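Local coordinates for protein thiol-disulfide isomerase and thioredoxins (Corynebacterium glutamicum, PDB 3LOR) that probably acts as a thiol-disulfide oxidoreductase or isomerase of the thioredoxin superfamily, exchanging dithiol and disulfide forms through a CxxC pair, at residues V46-P51 with F138-D143; L126-R129 with I133-V136. One frame throughout, in Å; residues are numbered along the deposited sequence.

Contact 1: V46-P51 with F138-D143; sequences VNHGVP and FGQVDD
The helix that follows a presumed thioredoxin-type CxxC meets the loop leading into the last helix: His48, in helix 43-59, reaches across to Gln140 and Val141 in the loop between strand 133-138 and helix 143-154. The imidazole does nearly all the touching. Its NE2 donates to the carbonyl O of Val141 at 3.0 Å, with a nearly straight N-H...O angle of 176°. The oxygen lies in the ring plane, yet the nitrogen sits well above the plane of the carbonyl. With CG anti to the backbone N (chi1 -169°), the His48 ring is carried out from the helix to this oxygen. One face of the same ring is covered by Gln140, whose CG lies 3.4 Å from the ring centroid in a CH-pi contact, although its exact placing over the ring is doubtful. The two side chains cross at about a right angle, and the Gln140 amide plane is turned 43° from the ring. Further along, Asp142 stands at the N-cap of helix 143-154, and Asp143, which opens that helix, forms a salt bridge to Lys55 of helix 43-59. Asp142 also forms a salt bridge with Lys55 of a neighbouring subunit. Donation from NE2 requires a hydrogen on that nitrogen, and the nearly straight bond to Val141 O fixes the direction of the ring, with the Gln140 methylene merely lying over one face. Within these two segments, the link from the helix to the loop backbone is one histidine bond.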
loop_
_atom_site.group_PDB
_atom_site.type_symbol
_atom_site.label_atom_id
_atom_site.label_comp_id
_atom_site.label_asym_id
_atom_site.label_seq_id
_atom_site.Cartn_x
_atom_site.Cartn_y
_atom_site.Cartn_z
ATOM N N VAL A 46 -14.036 -7.566 4.570
ATOM C CA VAL A 46 -14.221 -6.775 3.390
ATOM C C VAL A 46 -12.944 -6.152 2.879
ATOM O O VAL A 46 -12.700 -6.145 1.721
ATOM C CB VAL A 46 -15.213 -5.657 3.659
ATOM C CG1 VAL A 46 -15.306 -4.778 2.524
ATOM C CG2 VAL A 46 -16.511 -6.176 3.941
ATOM N N ASN A 47 -12.184 -5.570 3.779
ATOM C CA ASN A 47 -10.870 -5.042 3.485
ATOM C C ASN A 47 -9.770 -6.015 3.156
ATOM O O ASN A 47 -8.975 -5.725 2.345
ATOM C CB ASN A 47 -10.333 -4.187 4.609
ATOM C CG ASN A 47 -11.225 -3.072 4.977
ATOM O OD1 ASN A 47 -11.867 -2.470 4.151
ATOM N ND2 ASN A 47 -11.270 -2.790 6.239
ATOM N N HIS A 48 -9.683 -7.114 3.866
ATOM C CA HIS A 48 -8.543 -7.972 3.697
ATOM C C HIS A 48 -8.799 -9.412 3.302
ATOM O O HIS A 48 -8.340 -9.843 2.304
ATOM C CB HIS A 48 -7.661 -7.924 4.930
ATOM C CG HIS A 48 -6.332 -8.567 4.732
ATOM N ND1 HIS A 48 -5.337 -7.998 3.979
ATOM C CD2 HIS A 48 -5.836 -9.736 5.180
ATOM C CE1 HIS A 48 -4.289 -8.790 3.965
ATOM N NE2 HIS A 48 -4.570 -9.853 4.681
ATOM N N GLY A 49 -9.520 -10.141 4.117
ATOM C CA GLY A 49 -9.759 -11.524 3.846
ATOM C C GLY A 49 -10.497 -11.903 2.584
ATOM O O GLY A 49 -10.064 -12.741 1.882
ATOM N N VAL A 50 -11.588 -11.266 2.275
ATOM C CA VAL A 50 -12.244 -11.589 1.042
ATOM C C VAL A 50 -11.393 -11.288 -0.201
ATOM O O VAL A 50 -11.256 -12.114 -1.030
ATOM C CB VAL A 50 -13.575 -10.902 0.935
ATOM C CG1 VAL A 50 -14.093 -11.004 -0.407
ATOM C CG2 VAL A 50 -14.516 -11.422 1.914
ATOM N N PRO A 51 -10.780 -10.131 -0.290
ATOM C CA PRO A 51 -9.941 -9.807 -1.425
ATOM C C PRO A 51 -8.748 -10.718 -1.570
ATOM O O PRO A 51 -8.379 -11.017 -2.659
ATOM C CB PRO A 51 -9.496 -8.395 -1.131
ATOM C CG PRO A 51 -10.355 -7.907 -0.166
ATOM C CD PRO A 51 -10.921 -8.986 0.596
ATOM N N PHE A 138 -7.290 -17.153 12.668
ATOM C CA PHE A 138 -8.106 -15.952 12.836
ATOM C C PHE A 138 -7.398 -14.657 12.448
ATOM O O PHE A 138 -6.256 -14.531 12.669
ATOM C CB PHE A 138 -8.622 -15.877 14.270
ATOM C CG PHE A 138 -9.410 -14.654 14.572
ATOM C CD1 PHE A 138 -10.663 -14.505 14.103
ATOM C CD2 PHE A 138 -8.888 -13.653 15.333
ATOM C CE1 PHE A 138 -11.356 -13.403 14.359
ATOM C CE2 PHE A 138 -9.602 -12.553 15.580
ATOM C CZ PHE A 138 -10.828 -12.437 15.099
ATOM N N GLY A 139 -8.094 -13.686 11.894
ATOM C CA GLY A 139 -7.511 -12.395 11.611
ATOM C C GLY A 139 -6.791 -12.149 10.307
ATOM O O GLY A 139 -6.957 -12.874 9.394
ATOM N N GLN A 140 -6.010 -11.090 10.235
ATOM C CA GLN A 140 -5.281 -10.756 9.041
ATOM C C GLN A 140 -4.127 -11.724 8.847
ATOM O O GLN A 140 -3.381 -11.962 9.741
ATOM C CB GLN A 140 -4.762 -9.319 9.133
ATOM C CG GLN A 140 -4.757 -8.521 7.840
ATOM C CD GLN A 140 -3.917 -7.243 7.900
ATOM O OE1 GLN A 140 -2.803 -7.221 7.467
ATOM N NE2 GLN A 140 -4.466 -6.193 8.441
ATOM N N VAL A 141 -3.994 -12.281 7.666
ATOM C CA VAL A 141 -2.843 -13.100 7.354
ATOM C C VAL A 141 -2.101 -12.457 6.232
ATOM O O VAL A 141 -2.662 -12.138 5.259
ATOM C CB VAL A 141 -3.228 -14.488 6.918
ATOM C CG1 VAL A 141 -2.040 -15.351 6.886
ATOM C CG2 VAL A 141 -4.242 -15.056 7.807
ATOM N N ASP A 142 -0.818 -12.284 6.390
ATOM C CA ASP A 142 0.013 -11.680 5.386
ATOM C C ASP A 142 0.082 -12.519 4.117
ATOM O O ASP A 142 0.056 -13.700 4.174
ATOM C CB ASP A 142 1.397 -11.492 5.962
ATOM C CG ASP A 142 2.334 -10.898 4.992
ATOM O OD1 ASP A 142 2.204 -9.722 4.675
ATOM O OD2 ASP A 142 3.186 -11.607 4.513
ATOM N N ASP A 143 0.172 -11.892 2.974
ATOM C CA ASP A 143 0.174 -12.595 1.713
ATOM C C ASP A 143 1.325 -13.579 1.557
ATOM O O ASP A 143 1.128 -14.662 1.093
ATOM C CB ASP A 143 0.355 -11.596 0.593
ATOM C CG ASP A 143 -0.930 -11.088 -0.004
ATOM O OD1 ASP A 143 -2.021 -11.410 0.415
ATOM O OD2 ASP A 143 -0.825 -10.329 -0.956
#

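Contact 2: L126-R129 with I133-V136; sequences LADR and IRQV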
loop_
_atom_site.group_PDB
_atom_site.type_symbol
_atom_site.label_atom_id
_atom_site.label_comp_id
_atom_site.label_asym_id
_atom_site.label_seq_id
_atom_site.Cartn_x
_atom_site.Cartn_y
_atom_site.Cartn_z
ATOM N N LEU A 126 -7.471 -24.089 6.127
ATOM C CA LEU A 126 -6.798 -24.820 5.076
ATOM C C LEU A 126 -6.866 -26.300 5.277
ATOM O O LEU A 126 -6.613 -26.775 6.317
ATOM C CB LEU A 126 -5.360 -24.407 4.935
ATOM C CG LEU A 126 -5.053 -22.940 4.807
ATOM C CD1 LEU A 126 -3.639 -22.689 4.971
ATOM C CD2 LEU A 126 -5.565 -22.354 3.577
ATOM N N ALA A 127 -7.258 -27.000 4.248
ATOM C CA ALA A 127 -7.224 -28.434 4.225
ATOM C C ALA A 127 -6.315 -28.933 3.129
ATOM O O ALA A 127 -6.135 -28.298 2.139
ATOM C CB ALA A 127 -8.572 -28.992 4.073
ATOM N N ASP A 128 -5.739 -30.094 3.357
ATOM C CA ASP A 128 -4.840 -30.725 2.410
ATOM C C ASP A 128 -5.528 -31.531 1.323
ATOM O O ASP A 128 -6.693 -31.589 1.265
ATOM C CB ASP A 128 -3.730 -31.515 3.090
ATOM C CG ASP A 128 -4.228 -32.678 3.888
ATOM O OD1 ASP A 128 -3.622 -32.987 4.884
ATOM O OD2 ASP A 128 -5.222 -33.279 3.547
ATOM N N ARG A 129 -4.737 -32.160 0.488
ATOM C CA ARG A 129 -5.189 -32.981 -0.626
ATOM C C ARG A 129 -6.007 -34.222 -0.240
ATOM O O ARG A 129 -6.761 -34.707 -1.017
ATOM C CB ARG A 129 -4.033 -33.356 -1.529
ATOM C CG ARG A 129 -3.457 -32.211 -2.276
ATOM C CD ARG A 129 -2.613 -32.703 -3.380
ATOM N NE ARG A 129 -1.485 -31.867 -3.694
ATOM C CZ ARG A 129 -1.443 -31.066 -4.731
ATOM N NH1 ARG A 129 -2.475 -30.968 -5.510
ATOM N NH2 ARG A 129 -0.388 -30.343 -4.964
ATOM N N ILE A 133 -7.998 -30.988 7.776
ATOM C CA ILE A 133 -7.708 -29.644 8.200
ATOM C C ILE A 133 -6.312 -29.541 8.758
ATOM O O ILE A 133 -5.920 -30.299 9.596
ATOM C CB ILE A 133 -8.735 -29.192 9.208
ATOM C CG1 ILE A 133 -10.054 -29.007 8.516
ATOM C CG2 ILE A 133 -8.365 -27.892 9.849
ATOM C CD1 ILE A 133 -11.132 -29.068 9.375
ATOM N N ARG A 134 -5.559 -28.610 8.226
ATOM C CA ARG A 134 -4.196 -28.445 8.626
ATOM C C ARG A 134 -3.863 -27.139 9.294
ATOM O O ARG A 134 -2.923 -27.066 10.023
ATOM C CB ARG A 134 -3.281 -28.706 7.455
ATOM C CG ARG A 134 -3.516 -30.011 6.810
ATOM C CD ARG A 134 -2.838 -31.125 7.504
ATOM N NE ARG A 134 -1.409 -30.941 7.529
ATOM C CZ ARG A 134 -0.584 -31.353 6.588
ATOM N NH1 ARG A 134 -1.030 -31.999 5.559
ATOM N NH2 ARG A 134 0.689 -31.123 6.702
ATOM N N GLN A 135 -4.628 -26.106 9.017
ATOM C CA GLN A 135 -4.492 -24.830 9.673
ATOM C C GLN A 135 -5.802 -24.150 9.855
ATOM O O GLN A 135 -6.598 -24.191 8.996
ATOM C CB GLN A 135 -3.650 -23.903 8.839
ATOM C CG GLN A 135 -2.234 -24.229 8.796
ATOM C CD GLN A 135 -1.480 -23.721 9.973
ATOM O OE1 GLN A 135 -1.837 -22.748 10.590
ATOM N NE2 GLN A 135 -0.422 -24.380 10.275
ATOM N N VAL A 136 -5.989 -23.500 10.985
ATOM C CA VAL A 136 -7.075 -22.600 11.207
ATOM C C VAL A 136 -6.505 -21.334 11.763
ATOM O O VAL A 136 -5.872 -21.368 12.771
ATOM C CB VAL A 136 -8.058 -23.150 12.191
ATOM C CG1 VAL A 136 -9.168 -22.236 12.358
ATOM C CG2 VAL A 136 -8.547 -24.432 11.756
#
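Leu126 and Gln135 form an antiparallel hydrogen-bonded pair, while Ala127 lies opposite Ile133 as a non-hydrogen-bonded pair, a one-residue shift that marks a classic beta bulge. Leu126 N donates to Gln135 O at 3.0 Å, and in return the carbonyl of Leu126 takes two amides. Arg134 N approaches Leu126 O at 2.8 Å, in the carbonyl plane, whereas Gln135 N makes a longer, weak bond of 3.4 Å to Leu126 O. Both bulged residues thus face Leu126. On the face of the sheet shared by Leu126 and Gln135, Leu126 CD1 touches Gln135 CB at 4.1 Å; the leucine also packs on Leu149, Leu150 and Leu153 of helix 143-154. Ala127 and Ile133 turn to the other face, and their backbones come close, with CA atoms 4.2 Å apart. Asp128, just past the paired residues, forms a salt bridge with the bulge residue Arg134. Arg134 NH1 points at Asp128 OD1 from 2.9 Å, using the oxygen's anti lone pair; the acceptor is in the guanidinium plane, although carboxylate and guanidinium planes are 70° apart. Bends at chi2 (-83°) and chi3 (-61°) bring the arginine chain alongside the carboxylate oxygen, with Arg134 CD 3.3 Å from Asp128 OD1. OD1 also forms a salt bridge with Arg132 NE, and OD2 takes a hydrogen bond from Lys130 N, so the aspartate is held from several directions. The two arginines, Arg132 and Arg134, would be expected to favour the ionised carboxylate; Arg134 NH2 in turn pairs with Glu156. The arrangement is that of a beta hairpin with a classic bulge near its turn, joining strands 123-127 and 133-138 at one edge of the thioredoxin-fold sheet.

Strand 133-138 connects the two contacts: contact 2 pairs its beginning with strand 123-127, and contact 1 begins at its last residue and runs through the loop that follows. Their centres are about 17 Å apart. In contact 2 Leu126, Ala127 and Asp128 are buried and no touching residue is exposed, whereas contact 1 has a buried Val141 but an exposed Gln140. Contact 2 is local and combines backbone bonds, leucine packing against helix 143-154 and a charged pair at the hairpin end. Contact 1 spans 86 intervening residues and buries less surface, 155 against 286 Å², depending chiefly on one imidazole. It joins helix to loop near the presumed CxxC site, whereas contact 2 builds the sheet edge itself.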